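Local coordinates for putative TIM-barrel metal-dependent hydrolase (PDB 4DZI), which is probably a metal-dependent amidohydrolase of unknown natural substrate, with a TIM-barrel fold that holds two cadmium ions at a shared site, at residues Asp63-Pro68 and Pro98-Arg103; Phe183-Gly188 and Ala221-Pro226; Met275-Val280 and Lys304-Ala309; Pro333-Asp338 and Val367-Glu372. One frame throughout, in Å; residues are numbered along the deposited sequence.

Contact 1. Residues Asp63-Pro68 and Pro98-Arg103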
loop_
_atom_site.group_PDB
_atom_site.type_symbol
_atom_site.label_atom_id
_atom_site.label_comp_id
_atom_site.label_asym_id
_atom_site.label_seq_id
_atom_site.Cartn_x
_atom_site.Cartn_y
_atom_site.Cartn_z
ATOM N N ASP C 63 12.611 -16.295 26.576
ATOM C CA ASP C 63 12.922 -16.064 27.987
ATOM C C ASP C 63 14.110 -15.127 28.088
ATOM O O ASP C 63 15.175 -15.413 27.500
ATOM C CB ASP C 63 13.229 -17.419 28.599
ATOM C CG ASP C 63 13.291 -17.371 30.115
ATOM O OD1 ASP C 63 12.878 -16.365 30.717
ATOM O OD2 ASP C 63 13.731 -18.368 30.688
ATOM N N PRO C 64 13.945 -13.989 28.770
ATOM C CA PRO C 64 12.739 -13.512 29.459
ATOM C C PRO C 64 11.678 -13.116 28.456
ATOM O O PRO C 64 11.937 -13.034 27.228
ATOM C CB PRO C 64 13.211 -12.259 30.210
ATOM C CG PRO C 64 14.455 -11.841 29.527
ATOM C CD PRO C 64 15.098 -13.098 29.009
ATOM N N ILE C 65 10.488 -12.843 28.968
ATOM C CA ILE C 65 9.344 -12.725 28.074
ATOM C C ILE C 65 8.594 -11.433 28.400
ATOM O O ILE C 65 8.409 -11.078 29.577
ATOM C CB ILE C 65 8.436 -13.966 28.184
ATOM C CG1 ILE C 65 7.363 -13.916 27.084
ATOM C CG2 ILE C 65 7.836 -14.068 29.576
ATOM C CD1 ILE C 65 7.954 -14.008 25.691
ATOM N N ILE C 66 8.164 -10.718 27.355
ATOM C CA ILE C 66 7.473 -9.446 27.539
ATOM C C ILE C 66 6.198 -9.560 28.433
ATOM O O ILE C 66 5.489 -10.572 28.424
ATOM C CB ILE C 66 7.133 -8.817 26.154
ATOM C CG1 ILE C 66 6.696 -7.366 26.315
ATOM C CG2 ILE C 66 6.058 -9.636 25.443
ATOM C CD1 ILE C 66 6.627 -6.617 24.984
ATOM N N VAL C 67 5.908 -8.521 29.201
ATOM C CA VAL C 67 4.684 -8.462 30.022
ATOM C C VAL C 67 3.491 -8.156 29.107
ATOM O O VAL C 67 3.565 -7.253 28.287
ATOM C CB VAL C 67 4.806 -7.331 31.069
ATOM C CG1 VAL C 67 3.454 -7.065 31.736
ATOM C CG2 VAL C 67 5.889 -7.682 32.106
ATOM N N PRO C 68 2.399 -8.920 29.224
ATOM C CA PRO C 68 1.259 -8.686 28.338
ATOM C C PRO C 68 0.762 -7.264 28.477
ATOM O O PRO C 68 0.641 -6.740 29.591
ATOM C CB PRO C 68 0.191 -9.682 28.872
ATOM C CG PRO C 68 1.003 -10.793 29.445
ATOM C CD PRO C 68 2.200 -10.107 30.098
ATOM N N PRO C 98 3.794 -20.623 33.043
ATOM C CA PRO C 98 3.622 -21.872 32.354
ATOM C C PRO C 98 2.447 -21.862 31.385
ATOM O O PRO C 98 2.430 -22.675 30.476
ATOM C CB PRO C 98 3.344 -22.884 33.495
ATOM C CG PRO C 98 2.901 -22.059 34.640
ATOM C CD PRO C 98 3.690 -20.779 34.515
ATOM N N GLU C 99 1.483 -20.964 31.592
ATOM C CA GLU C 99 0.283 -20.903 30.739
ATOM C C GLU C 99 0.647 -20.484 29.303
ATOM O O GLU C 99 -0.176 -20.631 28.373
ATOM C CB GLU C 99 -0.764 -19.952 31.333
ATOM C CG GLU C 99 -0.391 -18.460 31.376
ATOM C CD GLU C 99 0.425 -18.036 32.586
ATOM O OE1 GLU C 99 0.998 -18.890 33.321
ATOM O OE2 GLU C 99 0.486 -16.818 32.815
ATOM N N TYR C 100 1.879 -20.006 29.111
ATOM C CA TYR C 100 2.285 -19.664 27.715
ATOM C C TYR C 100 2.642 -20.897 26.875
ATOM O O TYR C 100 2.672 -20.870 25.641
ATOM C CB TYR C 100 3.490 -18.702 27.728
ATOM C CG TYR C 100 3.252 -17.379 28.376
ATOM C CD1 TYR C 100 1.957 -16.935 28.726
ATOM C CD2 TYR C 100 4.309 -16.524 28.616
ATOM C CE1 TYR C 100 1.753 -15.722 29.354
ATOM C CE2 TYR C 100 4.106 -15.301 29.202
ATOM C CZ TYR C 100 2.835 -14.891 29.569
ATOM O OH TYR C 100 2.663 -13.666 30.166
ATOM N N GLN C 101 2.987 -21.994 27.526
ATOM C CA GLN C 101 3.451 -23.159 26.823
ATOM C C GLN C 101 2.791 -24.464 27.261
ATOM O O GLN C 101 3.037 -25.512 26.659
ATOM C CB GLN C 101 4.977 -23.301 26.959
ATOM C CG GLN C 101 5.733 -22.026 26.579
ATOM C CD GLN C 101 7.227 -22.299 26.477
ATOM O OE1 GLN C 101 7.842 -22.699 27.469
ATOM N NE2 GLN C 101 7.816 -22.090 25.300
ATOM N N ASN C 102 1.943 -24.390 28.271
ATOM C CA ASN C 102 1.295 -25.599 28.832
ATOM C C ASN C 102 -0.225 -25.486 28.830
ATOM O O ASN C 102 -0.777 -24.534 29.415
ATOM C CB ASN C 102 1.747 -25.770 30.287
ATOM C CG ASN C 102 1.193 -27.036 30.939
ATOM O OD1 ASN C 102 0.151 -27.019 31.600
ATOM N ND2 ASN C 102 1.905 -28.136 30.769
ATOM N N ARG C 103 -0.897 -26.462 28.216
ATOM C CA ARG C 103 -2.325 -26.352 27.976
ATOM C C ARG C 103 -3.104 -26.346 29.299
ATOM O O ARG C 103 -3.974 -25.507 29.506
ATOM C CB ARG C 103 -2.808 -27.485 27.066
ATOM C CG ARG C 103 -4.215 -27.258 26.495
ATOM C CD ARG C 103 -4.741 -28.521 25.845
ATOM N NE ARG C 103 -5.970 -28.253 25.088
ATOM C CZ ARG C 103 -7.187 -28.203 25.637
ATOM N NH1 ARG C 103 -7.327 -28.416 26.942
ATOM N NH2 ARG C 103 -8.247 -27.928 24.885
HETATM O O HOH W 1 4.911 -12.345 30.589
#

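Contact 2. Residues Phe183-Gly188 and Ala221-Pro226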
loop_
_atom_site.group_PDB
_atom_site.type_symbol
_atom_site.label_atom_id
_atom_site.label_comp_id
_atom_site.label_asym_id
_atom_site.label_seq_id
_atom_site.Cartn_x
_atom_site.Cartn_y
_atom_site.Cartn_z
ATOM N N PHE C 183 -5.407 -33.979 6.451
ATOM C CA PHE C 183 -4.828 -34.440 7.702
ATOM C C PHE C 183 -5.339 -33.618 8.897
ATOM O O PHE C 183 -5.744 -34.185 9.900
ATOM C CB PHE C 183 -3.292 -34.406 7.652
ATOM C CG PHE C 183 -2.650 -34.393 9.014
ATOM C CD1 PHE C 183 -2.266 -33.191 9.601
ATOM C CD2 PHE C 183 -2.430 -35.571 9.703
ATOM C CE1 PHE C 183 -1.688 -33.168 10.860
ATOM C CE2 PHE C 183 -1.843 -35.558 10.957
ATOM C CZ PHE C 183 -1.474 -34.358 11.539
ATOM N N VAL C 184 -5.309 -32.286 8.803
ATOM C CA VAL C 184 -5.761 -31.459 9.948
ATOM C C VAL C 184 -7.273 -31.518 10.184
ATOM O O VAL C 184 -7.714 -31.548 11.325
ATOM C CB VAL C 184 -5.236 -29.977 9.908
ATOM C CG1 VAL C 184 -3.700 -29.959 9.844
ATOM C CG2 VAL C 184 -5.862 -29.192 8.757
ATOM N N LEU C 185 -8.054 -31.581 9.106
ATOM C CA LEU C 185 -9.504 -31.775 9.209
ATOM C C LEU C 185 -9.810 -33.113 9.877
ATOM O O LEU C 185 -10.683 -33.200 10.748
ATOM C CB LEU C 185 -10.149 -31.705 7.828
ATOM C CG LEU C 185 -10.227 -30.331 7.169
ATOM C CD1 LEU C 185 -10.916 -30.431 5.819
ATOM C CD2 LEU C 185 -10.993 -29.368 8.066
ATOM N N ALA C 186 -9.102 -34.164 9.479
ATOM C CA ALA C 186 -9.319 -35.455 10.149
ATOM C C ALA C 186 -8.957 -35.411 11.642
ATOM O O ALA C 186 -9.555 -36.125 12.447
ATOM C CB ALA C 186 -8.586 -36.574 9.435
ATOM N N ARG C 187 -7.992 -34.571 12.034
ATOM C CA ARG C 187 -7.673 -34.413 13.445
ATOM C C ARG C 187 -8.573 -33.383 14.157
ATOM O O ARG C 187 -8.337 -33.026 15.302
ATOM C CB ARG C 187 -6.197 -34.036 13.630
ATOM C CG ARG C 187 -5.192 -35.139 13.309
ATOM C CD ARG C 187 -4.657 -35.780 14.591
ATOM N NE ARG C 187 -3.564 -36.733 14.341
ATOM C CZ ARG C 187 -2.266 -36.545 14.624
ATOM N NH1 ARG C 187 -1.391 -37.506 14.340
ATOM N NH2 ARG C 187 -1.820 -35.422 15.189
ATOM N N GLY C 188 -9.605 -32.912 13.484
ATOM C CA GLY C 188 -10.586 -32.068 14.134
ATOM C C GLY C 188 -10.341 -30.570 14.092
ATOM O O GLY C 188 -11.016 -29.833 14.770
ATOM N N ALA C 221 -14.272 -25.131 2.478
ATOM C CA ALA C 221 -15.605 -24.618 2.384
ATOM C C ALA C 221 -16.627 -25.745 2.671
ATOM O O ALA C 221 -17.596 -25.531 3.380
ATOM C CB ALA C 221 -15.813 -24.042 0.982
ATOM N N GLU C 222 -16.358 -26.944 2.152
ATOM C CA GLU C 222 -17.260 -28.105 2.360
ATOM C C GLU C 222 -17.252 -28.544 3.798
ATOM O O GLU C 222 -18.269 -29.011 4.323
ATOM C CB GLU C 222 -16.810 -29.313 1.500
ATOM C CG GLU C 222 -16.815 -29.077 -0.000
ATOM C CD GLU C 222 -18.092 -28.425 -0.496
ATOM O OE1 GLU C 222 -18.011 -27.627 -1.454
ATOM O OE2 GLU C 222 -19.173 -28.703 0.069
ATOM N N ALA C 223 -16.095 -28.397 4.448
ATOM C CA ALA C 223 -15.964 -28.771 5.853
ATOM C C ALA C 223 -16.530 -27.722 6.815
ATOM O O ALA C 223 -16.673 -27.978 8.006
ATOM C CB ALA C 223 -14.504 -29.055 6.185
ATOM N N GLY C 224 -16.840 -26.538 6.303
ATOM C CA GLY C 224 -17.293 -25.435 7.153
ATOM C C GLY C 224 -16.196 -24.860 8.036
ATOM O O GLY C 224 -16.485 -24.219 9.066
ATOM N N VAL C 225 -14.945 -25.034 7.619
ATOM C CA VAL C 225 -13.791 -24.558 8.377
ATOM C C VAL C 225 -13.230 -23.275 7.730
ATOM O O VAL C 225 -12.810 -23.290 6.550
ATOM C CB VAL C 225 -12.699 -25.658 8.430
ATOM C CG1 VAL C 225 -11.352 -25.085 8.876
ATOM C CG2 VAL C 225 -13.142 -26.797 9.356
ATOM N N PRO C 226 -13.219 -22.159 8.494
ATOM C CA PRO C 226 -12.705 -20.909 7.919
ATOM C C PRO C 226 -11.202 -20.911 7.699
ATOM O O PRO C 226 -10.463 -21.636 8.360
ATOM C CB PRO C 226 -13.075 -19.841 8.965
ATOM C CG PRO C 226 -13.915 -20.512 9.993
ATOM C CD PRO C 226 -13.712 -21.992 9.873
#

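Contact 3. Residues Met275-Val280 and Lys304-Ala309. With SO4 (sulfate ion), chain J.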
loop_
_atom_site.group_PDB
_atom_site.type_symbol
_atom_site.label_atom_id
_atom_site.label_comp_id
_atom_site.label_asym_id
_atom_site.label_seq_id
_atom_site.Cartn_x
_atom_site.Cartn_y
_atom_site.Cartn_z
ATOM N N MET C 275 -7.824 -12.645 -2.795
ATOM C CA MET C 275 -8.923 -13.591 -2.602
ATOM C C MET C 275 -10.163 -13.181 -3.371
ATOM O O MET C 275 -10.792 -14.011 -4.060
ATOM C CB MET C 275 -9.278 -13.705 -1.108
ATOM C CG MET C 275 -8.162 -14.356 -0.298
ATOM S SD MET C 275 -8.009 -16.149 -0.482
ATOM C CE MET C 275 -9.503 -16.699 0.321
ATOM N N ILE C 276 -10.544 -11.920 -3.224
ATOM C CA ILE C 276 -11.805 -11.463 -3.782
ATOM C C ILE C 276 -11.729 -11.287 -5.283
ATOM O O ILE C 276 -12.565 -11.850 -6.020
ATOM C CB ILE C 276 -12.306 -10.160 -3.143
ATOM C CG1 ILE C 276 -12.634 -10.401 -1.657
ATOM C CG2 ILE C 276 -13.573 -9.676 -3.846
ATOM C CD1 ILE C 276 -12.785 -9.144 -0.825
ATOM N N VAL C 277 -10.757 -10.494 -5.739
ATOM C CA VAL C 277 -10.670 -10.155 -7.181
ATOM C C VAL C 277 -10.476 -11.389 -8.043
ATOM O O VAL C 277 -11.055 -11.489 -9.130
ATOM C CB VAL C 277 -9.549 -9.116 -7.435
ATOM C CG1 VAL C 277 -9.280 -8.955 -8.929
ATOM C CG2 VAL C 277 -9.921 -7.790 -6.788
ATOM N N HIS C 278 -9.707 -12.343 -7.557
ATOM C CA HIS C 278 -9.456 -13.536 -8.314
ATOM C C HIS C 278 -10.495 -14.620 -8.091
ATOM O O HIS C 278 -10.292 -15.728 -8.437
ATOM C CB HIS C 278 -8.033 -14.053 -8.150
ATOM C CG HIS C 278 -7.010 -13.261 -8.903
ATOM N ND1 HIS C 278 -5.674 -13.313 -8.613
ATOM C CD2 HIS C 278 -7.130 -12.401 -9.938
ATOM C CE1 HIS C 278 -5.012 -12.536 -9.441
ATOM N NE2 HIS C 278 -5.871 -11.962 -10.251
ATOM N N GLY C 279 -11.604 -14.238 -7.502
ATOM C CA GLY C 279 -12.808 -15.078 -7.496
ATOM C C GLY C 279 -12.832 -16.256 -6.535
ATOM O O GLY C 279 -13.522 -17.237 -6.769
ATOM N N VAL C 280 -12.070 -16.193 -5.444
ATOM C CA VAL C 280 -12.139 -17.305 -4.510
ATOM C C VAL C 280 -13.538 -17.475 -3.914
ATOM O O VAL C 280 -14.004 -18.602 -3.768
ATOM C CB VAL C 280 -11.101 -17.168 -3.386
ATOM C CG1 VAL C 280 -11.309 -18.298 -2.357
ATOM C CG2 VAL C 280 -9.708 -17.233 -4.000
ATOM N N LYS C 304 -13.297 0.831 -1.649
ATOM C CA LYS C 304 -13.187 1.855 -2.709
ATOM C C LYS C 304 -12.564 1.263 -3.955
ATOM O O LYS C 304 -13.072 1.423 -5.069
ATOM C CB LYS C 304 -12.346 3.041 -2.245
ATOM C CG LYS C 304 -12.251 4.148 -3.289
ATOM C CD LYS C 304 -11.890 5.479 -2.636
ATOM C CE LYS C 304 -11.816 6.616 -3.646
ATOM N NZ LYS C 304 -10.450 6.722 -4.235
ATOM N N ARG C 305 -11.455 0.561 -3.773
ATOM C CA ARG C 305 -10.735 -0.020 -4.918
ATOM C C ARG C 305 -11.496 -1.169 -5.566
ATOM O O ARG C 305 -11.431 -1.348 -6.788
ATOM C CB ARG C 305 -9.352 -0.471 -4.447
ATOM C CG ARG C 305 -8.470 0.703 -4.036
ATOM C CD ARG C 305 -7.227 0.245 -3.263
ATOM N NE ARG C 305 -6.349 1.397 -2.992
ATOM C CZ ARG C 305 -5.403 1.423 -2.056
ATOM N NH1 ARG C 305 -4.635 2.497 -1.900
ATOM N NH2 ARG C 305 -5.229 0.377 -1.243
ATOM N N LEU C 306 -12.213 -1.983 -4.778
ATOM C CA LEU C 306 -12.989 -3.072 -5.381
ATOM C C LEU C 306 -14.113 -2.494 -6.238
ATOM O O LEU C 306 -14.374 -3.008 -7.319
ATOM C CB LEU C 306 -13.595 -3.989 -4.302
ATOM C CG LEU C 306 -12.541 -4.851 -3.627
ATOM C CD1 LEU C 306 -13.201 -5.547 -2.443
ATOM C CD2 LEU C 306 -11.951 -5.863 -4.613
ATOM N N LYS C 307 -14.739 -1.429 -5.737
ATOM C CA LYS C 307 -15.853 -0.799 -6.453
ATOM C C LYS C 307 -15.356 -0.258 -7.799
ATOM O O LYS C 307 -16.042 -0.357 -8.823
ATOM C CB LYS C 307 -16.431 0.359 -5.645
ATOM C CG LYS C 307 -17.395 -0.001 -4.536
ATOM C CD LYS C 307 -18.041 1.285 -4.020
ATOM C CE LYS C 307 -18.762 1.096 -2.692
ATOM N NZ LYS C 307 -19.800 0.028 -2.750
ATOM N N LYS C 308 -14.175 0.349 -7.785
ATOM C CA LYS C 308 -13.561 0.872 -9.018
ATOM C C LYS C 308 -13.200 -0.261 -9.974
ATOM O O LYS C 308 -13.500 -0.210 -11.162
ATOM C CB LYS C 308 -12.331 1.710 -8.649
ATOM C CG LYS C 308 -11.412 2.096 -9.811
ATOM C CD LYS C 308 -11.936 3.235 -10.663
ATOM C CE LYS C 308 -10.928 3.583 -11.755
ATOM N NZ LYS C 308 -9.564 3.877 -11.223
ATOM N N ALA C 309 -12.560 -1.314 -9.474
ATOM C CA ALA C 309 -12.223 -2.420 -10.361
ATOM C C ALA C 309 -13.479 -3.060 -11.043
ATOM O O ALA C 309 -13.418 -3.441 -12.218
ATOM C CB ALA C 309 -11.388 -3.473 -9.623
HETATM S S SO4 J . -2.480 1.548 1.062
HETATM O O1 SO4 J . -2.346 1.631 -0.379
HETATM O O2 SO4 J . -3.495 2.441 1.683
HETATM O O3 SO4 J . -3.067 0.186 1.218
HETATM O O4 SO4 J . -1.318 1.455 1.928
#

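Contact 4. Residues Pro333-Asp338 and Val367-Glu372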
loop_
_atom_site.group_PDB
_atom_site.type_symbol
_atom_site.label_atom_id
_atom_site.label_comp_id
_atom_site.label_asym_id
_atom_site.label_seq_id
_atom_site.Cartn_x
_atom_site.Cartn_y
_atom_site.Cartn_z
ATOM N N PRO C 333 -10.877 -6.259 14.765
ATOM C CA PRO C 333 -10.248 -4.939 14.616
ATOM C C PRO C 333 -9.169 -4.670 15.668
ATOM O O PRO C 333 -9.038 -5.382 16.690
ATOM C CB PRO C 333 -11.423 -3.979 14.859
ATOM C CG PRO C 333 -12.261 -4.739 15.901
ATOM C CD PRO C 333 -12.225 -6.158 15.355
ATOM N N TYR C 334 -8.389 -3.615 15.441
ATOM C CA TYR C 334 -7.514 -3.128 16.502
ATOM C C TYR C 334 -8.379 -2.334 17.500
ATOM O O TYR C 334 -9.438 -1.790 17.145
ATOM C CB TYR C 334 -6.338 -2.263 15.949
ATOM C CG TYR C 334 -5.173 -3.010 15.272
ATOM C CD1 TYR C 334 -4.756 -4.273 15.699
ATOM C CD2 TYR C 334 -4.447 -2.416 14.226
ATOM C CE1 TYR C 334 -3.683 -4.928 15.087
ATOM C CE2 TYR C 334 -3.379 -3.069 13.618
ATOM C CZ TYR C 334 -2.995 -4.333 14.036
ATOM O OH TYR C 334 -1.909 -5.004 13.413
ATOM N N TYR C 335 -7.922 -2.284 18.756
ATOM C CA TYR C 335 -8.696 -1.665 19.861
ATOM C C TYR C 335 -9.082 -0.219 19.624
ATOM O O TYR C 335 -10.116 0.219 20.118
ATOM C CB TYR C 335 -7.943 -1.782 21.197
ATOM C CG TYR C 335 -7.121 -3.028 21.222
ATOM C CD1 TYR C 335 -7.717 -4.271 21.002
ATOM C CD2 TYR C 335 -5.744 -2.976 21.387
ATOM C CE1 TYR C 335 -6.968 -5.430 20.989
ATOM C CE2 TYR C 335 -4.983 -4.129 21.365
ATOM C CZ TYR C 335 -5.596 -5.351 21.169
ATOM O OH TYR C 335 -4.838 -6.499 21.147
ATOM N N GLU C 336 -8.260 0.516 18.873
ATOM C CA GLU C 336 -8.473 1.954 18.640
ATOM C C GLU C 336 -9.266 2.281 17.395
ATOM O O GLU C 336 -9.597 3.428 17.136
ATOM C CB GLU C 336 -7.124 2.694 18.605
ATOM C CG GLU C 336 -6.473 2.881 19.966
ATOM C CD GLU C 336 -7.262 3.812 20.879
ATOM O OE1 GLU C 336 -7.599 3.383 21.999
ATOM O OE2 GLU C 336 -7.552 4.966 20.488
ATOM N N ASP C 337 -9.594 1.258 16.617
ATOM C CA ASP C 337 -10.392 1.457 15.427
ATOM C C ASP C 337 -11.780 2.056 15.738
ATOM O O ASP C 337 -12.347 1.852 16.814
ATOM C CB ASP C 337 -10.544 0.125 14.677
ATOM C CG ASP C 337 -9.246 -0.396 14.109
ATOM O OD1 ASP C 337 -8.202 0.308 14.142
ATOM O OD2 ASP C 337 -9.256 -1.538 13.590
ATOM N N ASP C 338 -12.317 2.804 14.788
ATOM C CA ASP C 338 -13.669 3.349 14.920
ATOM C C ASP C 338 -14.702 2.213 14.730
ATOM O O ASP C 338 -15.077 1.842 13.591
ATOM C CB ASP C 338 -13.844 4.449 13.874
ATOM C CG ASP C 338 -15.177 5.172 13.986
ATOM O OD1 ASP C 338 -16.120 4.646 14.603
ATOM O OD2 ASP C 338 -15.280 6.281 13.436
ATOM N N VAL C 367 -10.973 -9.189 28.591
ATOM C CA VAL C 367 -12.341 -8.661 28.599
ATOM C C VAL C 367 -12.393 -7.124 28.644
ATOM O O VAL C 367 -13.467 -6.557 28.457
ATOM C CB VAL C 367 -13.232 -9.246 29.726
ATOM C CG1 VAL C 367 -13.429 -10.759 29.541
ATOM C CG2 VAL C 367 -12.675 -8.868 31.103
ATOM N N SER C 368 -11.264 -6.449 28.896
ATOM C CA SER C 368 -11.258 -4.971 28.841
ATOM C C SER C 368 -11.556 -4.429 27.441
ATOM O O SER C 368 -11.751 -3.226 27.261
ATOM C CB SER C 368 -9.940 -4.391 29.374
ATOM O OG SER C 368 -8.890 -4.679 28.486
ATOM N N PHE C 369 -11.616 -5.313 26.449
ATOM C CA PHE C 369 -12.020 -4.901 25.102
ATOM C C PHE C 369 -13.385 -4.207 25.168
ATOM O O PHE C 369 -13.681 -3.347 24.357
ATOM C CB PHE C 369 -12.070 -6.134 24.197
ATOM C CG PHE C 369 -12.275 -5.845 22.728
ATOM C CD1 PHE C 369 -13.556 -5.740 22.197
ATOM C CD2 PHE C 369 -11.184 -5.751 21.871
ATOM C CE1 PHE C 369 -13.758 -5.511 20.857
ATOM C CE2 PHE C 369 -11.379 -5.529 20.517
ATOM C CZ PHE C 369 -12.666 -5.408 20.011
ATOM N N THR C 370 -14.235 -4.575 26.134
ATOM C CA THR C 370 -15.547 -3.975 26.189
ATOM C C THR C 370 -15.545 -2.462 26.398
ATOM O O THR C 370 -16.547 -1.800 26.063
ATOM C CB THR C 370 -16.429 -4.601 27.299
ATOM O OG1 THR C 370 -15.772 -4.453 28.558
ATOM C CG2 THR C 370 -16.653 -6.120 27.045
ATOM N N ALA C 371 -14.449 -1.937 26.943
ATOM C CA ALA C 371 -14.301 -0.490 27.110
ATOM C C ALA C 371 -14.440 0.230 25.759
ATOM O O ALA C 371 -14.850 1.397 25.728
ATOM C CB ALA C 371 -12.968 -0.137 27.788
ATOM N N GLU C 372 -14.130 -0.472 24.659
ATOM C CA GLU C 372 -14.207 0.101 23.302
ATOM C C GLU C 372 -15.592 -0.019 22.670
ATOM O O GLU C 372 -15.788 0.409 21.524
ATOM C CB GLU C 372 -13.198 -0.579 22.363
ATOM C CG GLU C 372 -11.819 -0.815 22.962
ATOM C CD GLU C 372 -11.231 0.463 23.526
ATOM O OE1 GLU C 372 -11.686 1.553 23.123
ATOM O OE2 GLU C 372 -10.328 0.377 24.375
HETATM O O HOH W 2 -14.449 2.058 19.574
#

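Contact 1. Residues Asp63-Pro68 and Pro98-Arg103
The hydroxyl of Tyr100 is the polar centre of this contact. Its OH donates to water 1 over 2.6 Å, and the water, lying in the plane of the ring, donates in turn to Ile66 O at 2.9 Å, so that one water ties the tyrosine to the backbone of the strand. The other touches are van der Waals contacts. Ile65 places CG2 at the ring edge, 3.9 Å from Tyr100 CE2, and CG1 follows at 4.1 Å from the same carbon. Pro68 approaches the hydroxyl obliquely, its CG 3.4 Å from Tyr100 OH. The ring can span the gap because its CG stands anti to the carbonyl carbon (chi1 -62°), carrying it from the 3-10 turn 98-100 toward the strand between two apolar side chains. Elsewhere the Tyr100 ring meets those of His97, nearly parallel, and Tyr17, steeply inclined, and it also touches Pro358. Pro68 leans on Trp357 and lies about 10 Å from a bound cadmium. Strand 65-66 pairs antiparallel with strand 91-92, while Asn102 caps the start of helix 103-113, so the tyrosine joins this small two-stranded sheet to the turn leading into that helix.

Contact 2. Residues Phe183-Gly188 and Ala221-Pro226
Opposite Leu185, which reaches over to Ala223 and Val225, the helix ending at Ala186 carries two flat groups laid against each other. Phe183 CE2 sits 3.8 Å above the guanidinium plane of Arg187, over its centre. In return, Arg187 CG covers one face of the Phe183 ring, 4.0 Å above it and displaced toward the rim. The arginine is thus folded back along the phenyl group, and its NH2 forms a salt bridge with Asp151; the ring of His144 meets Phe183 edge-to-face.

Across the contact itself the meeting is entirely apolar. Leu185 holds CG anti to its carbonyl carbon (chi1 -72°), and both its methyls face Ala223 CB, CD1 at 3.9 Å and CD2 at 4.0 Å. The second methyl reaches further, to 3.6 Å from Val225 CG2, where the leucine and valine side chains lie alongside one another, pointing opposite ways. Both helices end close by in Schellman motifs. Gly188, at positive phi, bonds from its N to Leu185 O at 3.0 Å. Gly224 plays the same part in the other segment, turning the chain so that Val225 faces Leu185.

Val225 also packs on Val192, as does Val184, and Pro226 shares a backbone bond with Val192. The contact therefore joins the C-terminal ends of helices 174-186 and 214-223 beside the parallel strands 192-193 and 227-230, with helix 136-153 behind Phe183 and Arg187.

Contact 3. Residues Met275-Val280 and Lys304-Ala309
Leu306 reaches from helix 298-312 toward Ile276 and Val277, and its chain can be followed outward. CB points at the other segment; CG, anti to the carbonyl carbon (chi1 -72°), then divides the tip between two partners. CD1 meets Ile276 CD1 at 4.0 Å, the two side chains crossing at about a right angle. CD2 presses closer, 3.5 Å from Val277 CG2, with the side chains running at a slant. The leucine is buried, and Ile276 is backed further by Pro321, Gln324 and Leu325 of helix 321-328.

One residue earlier, Arg305 takes another direction, extended from CG to NE toward a sulfate that probably came from the crystallisation liquor. The anion lies at the edge of the guanidinium, its sulfur in plane. Arg305 NH1 donates to sulfate O1 at 2.9 Å, and Arg305 NH2 gives O3 a longer but nearly straight bond of 3.3 Å (171°). Arg301 and Arg266 of the same chain, and Arg266 and Arg305 of the second subunit, also hydrogen-bond to the ion. Arg305 forms salt bridges with Asp264 and Asp265 of the second subunit, so its charge is probably offset by acids across the interface as well as by the sulfate.

Helix 266-277 closes in a Schellman motif at Gly279 and, across strand 289-292, is followed by helix 298-312: neighbouring outer helices of a TIM barrel, here forming part of the dimer interface.

Contact 4. Residues Pro333-Asp338 and Val367-Glu372
Phe369 swings its CG anti to the backbone N (chi1 -171°), which carries the ring out of the 3-10 segment to Tyr335 and Pro333. Tyr335 answers with an unusually small chi1 of -31°, away from a fully staggered position, and the two aromatic side chains cross at about a right angle. Phe369 CE2 lies at the edge of the tyrosine ring, in its plane, 3.9 Å from Tyr335 CD1. Pro333 CG comes to the edge of the phenyl ring, 4.2 Å from Phe369 CZ.

Pro333 and Tyr335 belong to the loop after strand 329-331, on the metal-site side of the TIM barrel: Tyr335 rests on Asp356, a cadmium ligand, and its side chain is about 7 Å from a cadmium ion. A type I beta turn from Tyr334 to Asp337 shapes the loop, with Asp337 N bonded to Tyr334 O at 3.1 Å. The side chain of Asp337 reinforces it: Tyr334 N donates to Asp337 OD2 at 2.9 Å, from well above the carboxylate plane.

Glu372, bent at chi2, lays its aliphatic part along the turn, CG 3.5 Å from Tyr335 O. Its OE2 makes a salt bridge with Arg76, as does Glu336 OE1; Glu336 OE1 and Glu372 OE1 are 4.6 Å apart, and the shared arginine would be expected to offset their like charges.

Overall arrangement
From the N terminus the four contacts follow in series, each closing before the next opens; none nests in or crosses another. Contact 1 closes a loop of 29 residues containing strand 91-92, on the metal-site side of the fold. Contact 2 spans strand 192-193 and most of helix 214-223, tying two successive outer helices. Contact 3 does likewise around strand 289-292 at the subunit interface, on the opposite side of the chain's centre from contact 1, with centres about 40 Å apart. Contact 4 encloses helix 339-346 and the cadmium ligands Asp356, His359 and Glu361. Contacts 1 and 4 both lie near the metal site, their nearest atoms about 9 Å apart.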